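Local coordinates for sugar ABC transporter substrate-binding protein (Treponema pallidum subsp. pallidum, PDB 5U2P) that probably binds a sugar or another small solute in the periplasm for delivery to an ABC transporter, although its natural ligand remains unidentified, at residues L142-D147 against I154-S159; K158-L163 against L230-E235; A287-L290 against N295-D298. All blocks are in the same frame, centred on the assembly; numbering follows the deposited sequence.

Contact 1 of 3, residues L142-D147 against I154-S159; sequences LFYNKD and ISEPKS
The backbones of Tyr144 and Glu156 pass 8.5 Å apart between CA atoms, and those of Leu142 and Pro157 pass 9.5 Å apart. At this spacing residues 154-159 are not a paired strand, and side chains must bridge the gap. In this lobe of the solute-binding protein fold, strand 138-145 runs into helix 146-151, and the loop that follows comes back antiparallel to the strand before helix 160-172 begins. The main polar link is Tyr144 OH donating to Glu156 OE1, a very short 2.5 Å in the model, so its exact length deserves caution. Tyr144 CG lies between the backbone N and the carbonyl carbon (chi1 63°), which turns the ring toward the loop, while Glu156 stretches out, its CG opposite its backbone N (chi1 -179°), and crosses the tyrosine at about a right angle. OE1 lies at the ring edge near the ring plane, yet the carboxylate itself is turned 75° from the ring. Glu156 CG stands well out of the ring plane, beyond the hydroxyl end, 4.0 Å from Tyr144 CE1. Phe149 of the intervening helix stacks on the tyrosine ring and probably helps hold its orientation. Lys146 NZ stays 6.9 Å from Glu156 OE1, too far for a salt bridge, though its charge could modestly favour the ionised carboxylate. Beside this polar link, at the Leu142 end, the contact is apolar and buried, and it consists of the leucine tip Leu142 CD2 lying 3.8 Å from Pro157 CG.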
loop_
_atom_site.group_PDB
_atom_site.type_symbol
_atom_site.label_atom_id
_atom_site.label_comp_id
_atom_site.label_asym_id
_atom_site.label_seq_id
_atom_site.Cartn_x
_atom_site.Cartn_y
_atom_site.Cartn_z
ATOM N N LEU A 142 -1.902 13.070 -2.265
ATOM C CA LEU A 142 -2.799 14.161 -2.626
ATOM C C LEU A 142 -2.643 14.439 -4.102
ATOM O O LEU A 142 -1.607 14.933 -4.547
ATOM C CB LEU A 142 -2.474 15.403 -1.803
ATOM C CG LEU A 142 -3.417 16.594 -1.991
ATOM C CD1 LEU A 142 -4.827 16.279 -1.500
ATOM C CD2 LEU A 142 -2.844 17.810 -1.256
ATOM N N PHE A 143 -3.668 14.093 -4.859
ATOM C CA PHE A 143 -3.697 14.341 -6.287
ATOM C C PHE A 143 -4.509 15.596 -6.558
ATOM O O PHE A 143 -5.561 15.810 -5.949
ATOM C CB PHE A 143 -4.270 13.137 -7.001
ATOM C CG PHE A 143 -3.442 11.907 -6.825
ATOM C CD1 PHE A 143 -2.313 11.712 -7.596
ATOM C CD2 PHE A 143 -3.748 10.973 -5.859
ATOM C CE1 PHE A 143 -1.526 10.594 -7.437
ATOM C CE2 PHE A 143 -2.979 9.849 -5.695
ATOM C CZ PHE A 143 -1.853 9.662 -6.483
ATOM N N TYR A 144 -4.003 16.451 -7.432
ATOM C CA TYR A 144 -4.683 17.698 -7.706
ATOM C C TYR A 144 -4.651 18.076 -9.175
ATOM O O TYR A 144 -3.799 17.616 -9.956
ATOM C CB TYR A 144 -4.096 18.825 -6.869
ATOM C CG TYR A 144 -2.650 19.166 -7.139
ATOM C CD1 TYR A 144 -1.629 18.500 -6.477
ATOM C CD2 TYR A 144 -2.303 20.174 -8.040
ATOM C CE1 TYR A 144 -0.296 18.813 -6.705
ATOM C CE2 TYR A 144 -0.973 20.499 -8.266
ATOM C CZ TYR A 144 0.022 19.814 -7.598
ATOM O OH TYR A 144 1.344 20.106 -7.804
ATOM N N ASN A 145 -5.643 18.875 -9.531
ATOM C CA ASN A 145 -5.822 19.375 -10.887
ATOM C C ASN A 145 -4.995 20.645 -11.083
ATOM O O ASN A 145 -5.402 21.730 -10.654
ATOM C CB ASN A 145 -7.304 19.644 -11.166
ATOM C CG ASN A 145 -7.562 20.027 -12.610
ATOM O OD1 ASN A 145 -6.698 20.601 -13.269
ATOM N ND2 ASN A 145 -8.747 19.691 -13.119
ATOM N N LYS A 146 -3.845 20.493 -11.738
ATOM C CA LYS A 146 -2.888 21.590 -11.926
ATOM C C LYS A 146 -3.495 22.801 -12.636
ATOM O O LYS A 146 -3.120 23.936 -12.354
ATOM C CB LYS A 146 -1.680 21.108 -12.729
ATOM C CG LYS A 146 -0.697 20.234 -11.992
ATOM C CD LYS A 146 0.500 19.915 -12.882
ATOM C CE LYS A 146 1.620 19.256 -12.103
ATOM N NZ LYS A 146 2.793 18.952 -12.968
ATOM N N ASP A 147 -4.426 22.558 -13.558
ATOM C CA ASP A 147 -5.046 23.646 -14.316
ATOM C C ASP A 147 -5.952 24.475 -13.431
ATOM O O ASP A 147 -5.942 25.696 -13.518
ATOM C CB ASP A 147 -5.846 23.117 -15.512
ATOM C CG ASP A 147 -4.965 22.556 -16.615
ATOM O OD1 ASP A 147 -3.783 22.945 -16.709
ATOM O OD2 ASP A 147 -5.465 21.723 -17.402
ATOM N N ILE A 154 -3.793 28.970 -6.978
ATOM C CA ILE A 154 -3.476 28.093 -5.859
ATOM C C ILE A 154 -2.156 27.376 -6.115
ATOM O O ILE A 154 -1.893 26.904 -7.222
ATOM C CB ILE A 154 -4.588 27.057 -5.627
ATOM C CG1 ILE A 154 -5.942 27.759 -5.492
ATOM C CG2 ILE A 154 -4.287 26.219 -4.387
ATOM C CD1 ILE A 154 -7.116 26.822 -5.514
ATOM N N SER A 155 -1.328 27.305 -5.081
ATOM C CA SER A 155 -0.025 26.659 -5.165
ATOM C C SER A 155 -0.084 25.289 -4.501
ATOM O O SER A 155 -0.937 25.049 -3.652
ATOM C CB SER A 155 1.044 27.531 -4.505
ATOM O OG SER A 155 1.056 28.830 -5.076
ATOM N N GLU A 156 0.813 24.392 -4.896
ATOM C CA GLU A 156 0.885 23.068 -4.289
ATOM C C GLU A 156 1.097 23.207 -2.779
ATOM O O GLU A 156 2.088 23.799 -2.349
ATOM C CB GLU A 156 2.015 22.253 -4.919
ATOM C CG GLU A 156 2.137 20.858 -4.359
ATOM C CD GLU A 156 3.247 20.067 -4.994
ATOM O OE1 GLU A 156 3.071 19.606 -6.139
ATOM O OE2 GLU A 156 4.293 19.898 -4.339
ATOM N N PRO A 157 0.164 22.679 -1.964
ATOM C CA PRO A 157 0.303 22.879 -0.517
ATOM C C PRO A 157 1.471 22.093 0.045
ATOM O O PRO A 157 1.537 20.879 -0.173
ATOM C CB PRO A 157 -1.024 22.365 0.048
ATOM C CG PRO A 157 -1.508 21.391 -0.964
ATOM C CD PRO A 157 -1.055 21.922 -2.295
ATOM N N LYS A 158 2.376 22.765 0.752
ATOM C CA LYS A 158 3.551 22.089 1.280
ATOM C C LYS A 158 3.521 22.003 2.805
ATOM O O LYS A 158 4.479 21.565 3.428
ATOM C CB LYS A 158 4.823 22.793 0.798
ATOM C CG LYS A 158 4.851 22.959 -0.721
ATOM C CD LYS A 158 6.256 22.949 -1.283
ATOM C CE LYS A 158 6.218 22.884 -2.804
ATOM N NZ LYS A 158 7.575 22.783 -3.404
ATOM N N SER A 159 2.395 22.395 3.387
ATOM C CA SER A 159 2.189 22.341 4.831
ATOM C C SER A 159 0.694 22.266 5.120
ATOM O O SER A 159 -0.120 22.444 4.224
ATOM C CB SER A 159 2.757 23.575 5.510
ATOM O OG SER A 159 1.952 24.690 5.172
#

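Contact 2 of 3, residues K158-L163 against L230-E235; sequences KSWNEL and LGAYLE
Just ahead of Trp160, the residue that carries this contact onto Ala232, the shortest polar bond runs from Lys158 N to Glu162 OE1 at 2.7 Å, with a fairly straight N-H...O angle of 158°. The donor comes from above the carboxylate plane, 43° out of it. Ser159 is the N-cap of helix 160-172, and its OG accepts from Glu162 N at 3.2 Å. Because the glutamate returns its bond to Lys158, one residue before the N-cap, the pair only resembles a classical capping box. Trp160 leaves this capped first turn with CG opposite its backbone N (chi1 167°), which sends the indole to helix 227-238. Ala232 CB sits over one face of the six-membered ring, 4.0 Å from its centroid, a CH-pi contact. The far corner of the ring, Trp160 CH2, also comes to 3.3 Å from Ala232 O. Glu235 contributes its CB at the ring edge, 4.1 Å from Trp160 CZ2, while its carboxylate turns off to a salt bridge with Arg239. The two helices therefore meet here through dispersion and a CH-pi contact; the polar bonds described serve the N-terminal end of helix 160-172 and the Glu235-Arg239 pair, and do not join the two segments.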
loop_
_atom_site.group_PDB
_atom_site.type_symbol
_atom_site.label_atom_id
_atom_site.label_comp_id
_atom_site.label_asym_id
_atom_site.label_seq_id
_atom_site.Cartn_x
_atom_site.Cartn_y
_atom_site.Cartn_z
ATOM N N LYS A 158 2.376 22.765 0.752
ATOM C CA LYS A 158 3.551 22.089 1.280
ATOM C C LYS A 158 3.521 22.003 2.805
ATOM O O LYS A 158 4.479 21.565 3.428
ATOM C CB LYS A 158 4.823 22.793 0.798
ATOM C CG LYS A 158 4.851 22.959 -0.721
ATOM C CD LYS A 158 6.256 22.949 -1.283
ATOM C CE LYS A 158 6.218 22.884 -2.804
ATOM N NZ LYS A 158 7.575 22.783 -3.404
ATOM N N SER A 159 2.395 22.395 3.387
ATOM C CA SER A 159 2.189 22.341 4.831
ATOM C C SER A 159 0.694 22.266 5.120
ATOM O O SER A 159 -0.120 22.444 4.224
ATOM C CB SER A 159 2.757 23.575 5.510
ATOM O OG SER A 159 1.952 24.690 5.172
ATOM N N TRP A 160 0.351 22.028 6.378
ATOM C CA TRP A 160 -1.044 21.955 6.812
ATOM C C TRP A 160 -1.805 23.257 6.606
ATOM O O TRP A 160 -2.968 23.238 6.208
ATOM C CB TRP A 160 -1.096 21.556 8.291
ATOM C CG TRP A 160 -2.439 21.745 8.965
ATOM C CD1 TRP A 160 -2.765 22.707 9.884
ATOM C CD2 TRP A 160 -3.621 20.945 8.790
ATOM N NE1 TRP A 160 -4.071 22.555 10.289
ATOM C CE2 TRP A 160 -4.619 21.483 9.634
ATOM C CE3 TRP A 160 -3.931 19.832 8.008
ATOM C CZ2 TRP A 160 -5.905 20.946 9.705
ATOM C CZ3 TRP A 160 -5.208 19.299 8.085
ATOM C CH2 TRP A 160 -6.176 19.855 8.926
ATOM N N ASN A 161 -1.169 24.387 6.897
ATOM C CA ASN A 161 -1.824 25.668 6.708
ATOM C C ASN A 161 -1.984 25.998 5.239
ATOM O O ASN A 161 -2.949 26.647 4.852
ATOM C CB ASN A 161 -1.053 26.782 7.417
ATOM C CG ASN A 161 -1.170 26.692 8.915
ATOM O OD1 ASN A 161 -2.214 26.313 9.443
ATOM N ND2 ASN A 161 -0.092 27.023 9.613
ATOM N N GLU A 162 -1.049 25.541 4.413
ATOM C CA GLU A 162 -1.173 25.757 2.981
ATOM C C GLU A 162 -2.325 24.913 2.421
ATOM O O GLU A 162 -3.025 25.345 1.498
ATOM C CB GLU A 162 0.148 25.446 2.270
ATOM C CG GLU A 162 1.176 26.569 2.452
ATOM C CD GLU A 162 2.481 26.343 1.711
ATOM O OE1 GLU A 162 2.527 25.502 0.793
ATOM O OE2 GLU A 162 3.470 27.026 2.048
ATOM N N LEU A 163 -2.527 23.724 2.981
ATOM C CA LEU A 163 -3.666 22.890 2.589
ATOM C C LEU A 163 -4.973 23.593 2.941
ATOM O O LEU A 163 -5.871 23.675 2.118
ATOM C CB LEU A 163 -3.628 21.528 3.263
ATOM C CG LEU A 163 -4.847 20.632 3.033
ATOM C CD1 LEU A 163 -4.960 20.252 1.576
ATOM C CD2 LEU A 163 -4.748 19.387 3.902
ATOM N N LEU A 230 -6.533 13.579 14.911
ATOM C CA LEU A 230 -7.983 13.606 15.013
ATOM C C LEU A 230 -8.436 15.060 14.977
ATOM O O LEU A 230 -9.444 15.390 14.350
ATOM C CB LEU A 230 -8.461 12.894 16.289
ATOM C CG LEU A 230 -8.306 11.378 16.228
ATOM C CD1 LEU A 230 -8.485 10.791 17.618
ATOM C CD2 LEU A 230 -9.276 10.727 15.270
ATOM N N GLY A 231 -7.674 15.935 15.630
ATOM C CA GLY A 231 -7.949 17.362 15.600
ATOM C C GLY A 231 -7.964 17.907 14.169
ATOM O O GLY A 231 -8.842 18.678 13.789
ATOM N N ALA A 232 -6.971 17.506 13.382
ATOM C CA ALA A 232 -6.869 17.923 11.976
ATOM C C ALA A 232 -8.072 17.459 11.177
ATOM O O ALA A 232 -8.684 18.218 10.400
ATOM C CB ALA A 232 -5.572 17.363 11.359
ATOM N N TYR A 233 -8.405 16.189 11.366
ATOM C CA TYR A 233 -9.549 15.556 10.718
ATOM C C TYR A 233 -10.820 16.375 10.985
ATOM O O TYR A 233 -11.541 16.786 10.077
ATOM C CB TYR A 233 -9.663 14.124 11.252
ATOM C CG TYR A 233 -10.390 13.113 10.400
ATOM C CD1 TYR A 233 -10.221 13.075 9.026
ATOM C CD2 TYR A 233 -11.200 12.148 10.984
ATOM C CE1 TYR A 233 -10.865 12.131 8.256
ATOM C CE2 TYR A 233 -11.849 11.194 10.216
ATOM C CZ TYR A 233 -11.677 11.193 8.848
ATOM O OH TYR A 233 -12.320 10.252 8.060
ATOM N N LEU A 234 -11.053 16.638 12.265
ATOM C CA LEU A 234 -12.165 17.448 12.733
ATOM C C LEU A 234 -12.216 18.828 12.105
ATOM O O LEU A 234 -13.291 19.320 11.757
ATOM C CB LEU A 234 -12.063 17.563 14.257
ATOM C CG LEU A 234 -12.443 16.283 15.004
ATOM C CD1 LEU A 234 -12.003 16.355 16.468
ATOM C CD2 LEU A 234 -13.954 16.074 14.905
ATOM N N GLU A 235 -11.049 19.454 11.967
ATOM C CA GLU A 235 -10.975 20.800 11.410
ATOM C C GLU A 235 -11.410 20.778 9.948
ATOM O O GLU A 235 -12.106 21.693 9.490
ATOM C CB GLU A 235 -9.559 21.365 11.556
ATOM C CG GLU A 235 -9.413 22.828 11.145
ATOM C CD GLU A 235 -10.147 23.784 12.073
ATOM O OE1 GLU A 235 -10.544 23.372 13.182
ATOM O OE2 GLU A 235 -10.325 24.953 11.688
#

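Contact 3 of 3, residues A287-L290 against N295-D298; sequences ACVL and NAQD
Val289 approaches Gln297 and Ala296 with its CB already in contact, 3.7 Å from Gln297 OE1. From CB the two methyls part. CG1, opposite the backbone N (chi1 163°), is directed at the turn, where it meets Ala296 O at 3.3 Å and Ala296 CB at 3.7 Å. The other methyl, CG2, lies 3.8 Å from Gln297 OE1 and so touches the same amide oxygen as CB. The peptide oxygen met by CG1 has a polar partner of its own, since Ala296 O accepts from Lys199 NZ, on helix 191-214. The residues reached are those of a type I beta turn from Asn295 to Asp298, set in the connection between strands 285-288 and 300-303, both of which pair antiparallel with strand 138-145. Val289 follows directly after the first of these strands, so the turn folds back over the strand's exit; the CA atoms of Val289 and Gln297 are 6.3 Å apart. The CB of Leu290 points away from the turn, and the carbonyl of this residue takes part instead, with Leu290 O 3.4 Å from Ala296 CB. Gln297 bends at chi2 (-70°), which brings its amide back across Val289, the two side chains passing at a slant. The whole amide lies across the valine, OE1 nearest, and NE2 in addition donates to a water. That water donates to Val289 O at 2.8 Å and accepts from Gln297 NE2 at 3.3 Å, a long bond. On the backbone side, Gln297 O accepts from His366 NE2 of helix 360-367.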
loop_
_atom_site.group_PDB
_atom_site.type_symbol
_atom_site.label_atom_id
_atom_site.label_comp_id
_atom_site.label_asym_id
_atom_site.label_seq_id
_atom_site.Cartn_x
_atom_site.Cartn_y
_atom_site.Cartn_z
ATOM N N ALA A 287 0.713 15.426 -8.027
ATOM C CA ALA A 287 0.643 14.575 -6.834
ATOM C C ALA A 287 1.701 14.967 -5.812
ATOM O O ALA A 287 2.894 15.016 -6.121
ATOM C CB ALA A 287 0.815 13.119 -7.205
ATOM N N CYS A 288 1.273 15.183 -4.579
ATOM C CA CYS A 288 2.188 15.575 -3.517
ATOM C C CYS A 288 1.798 14.929 -2.204
ATOM O O CYS A 288 0.747 14.291 -2.089
ATOM C CB CYS A 288 2.199 17.095 -3.366
ATOM S SG CYS A 288 0.597 17.777 -2.888
ATOM N N VAL A 289 2.667 15.087 -1.216
ATOM C CA VAL A 289 2.398 14.618 0.132
ATOM C C VAL A 289 1.195 15.332 0.709
ATOM O O VAL A 289 1.025 16.533 0.498
ATOM C CB VAL A 289 3.619 14.839 1.034
ATOM C CG1 VAL A 289 3.251 14.762 2.513
ATOM C CG2 VAL A 289 4.681 13.818 0.682
ATOM N N LEU A 290 0.354 14.605 1.438
ATOM C CA LEU A 290 -0.741 15.258 2.155
ATOM C C LEU A 290 -0.223 15.810 3.477
ATOM O O LEU A 290 0.090 15.034 4.387
ATOM C CB LEU A 290 -1.894 14.290 2.409
ATOM C CG LEU A 290 -3.095 14.883 3.162
ATOM C CD1 LEU A 290 -4.004 15.715 2.255
ATOM C CD2 LEU A 290 -3.856 13.769 3.802
ATOM N N ASN A 295 5.178 15.674 10.440
ATOM C CA ASN A 295 6.257 14.952 9.768
ATOM C C ASN A 295 5.862 14.375 8.407
ATOM O O ASN A 295 6.583 13.554 7.862
ATOM C CB ASN A 295 6.755 13.817 10.670
ATOM C CG ASN A 295 5.725 12.707 10.848
ATOM O OD1 ASN A 295 4.541 12.878 10.556
ATOM N ND2 ASN A 295 6.175 11.564 11.340
ATOM N N ALA A 296 4.736 14.823 7.856
ATOM C CA ALA A 296 4.161 14.240 6.636
ATOM C C ALA A 296 5.156 14.056 5.481
ATOM O O ALA A 296 5.023 13.120 4.693
ATOM C CB ALA A 296 2.985 15.099 6.162
ATOM N N GLN A 297 6.152 14.935 5.387
ATOM C CA GLN A 297 7.099 14.907 4.268
ATOM C C GLN A 297 8.116 13.764 4.394
ATOM O O GLN A 297 8.875 13.490 3.459
ATOM C CB GLN A 297 7.842 16.245 4.165
ATOM C CG GLN A 297 6.942 17.467 3.984
ATOM C CD GLN A 297 6.268 17.527 2.615
ATOM O OE1 GLN A 297 6.678 16.847 1.671
ATOM N NE2 GLN A 297 5.228 18.354 2.506
ATOM N N ASP A 298 8.126 13.096 5.546
ATOM C CA ASP A 298 9.132 12.082 5.831
ATOM C C ASP A 298 8.893 10.790 5.051
ATOM O O ASP A 298 9.831 10.208 4.523
ATOM C CB ASP A 298 9.189 11.789 7.339
ATOM C CG ASP A 298 7.923 11.117 7.877
ATOM O OD1 ASP A 298 6.894 11.085 7.167
ATOM O OD2 ASP A 298 7.954 10.636 9.034
HETATM O O HOH W 1 2.824 18.630 0.270
#

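How the contacts relate
The three contacts occupy one lobe, their centres 12 to 14 Å apart, on the same side of the chain's centre. Contacts 1 and 2 share Lys158 and Ser159, so the loop that returns along strand 138-145 in contact 1 leads straight into the helix start used by contact 2; Pro157 CB lies 3.6 Å from Leu163 N. Contact 1 joins contact 3 through the sheet: Leu142 O and Cys288 N are 2.9 Å apart, a probable hydrogen bond, and Phe143 CE1 packs on Ala287 CB at 3.5 Å. Contacts 2 and 3 touch at Lys158 O and Gln297 NE2, 3.4 Å apart, and at Leu163 CD2 and Leu290 CD1, 4.1 Å apart. No ligand takes part in the three contacts as described.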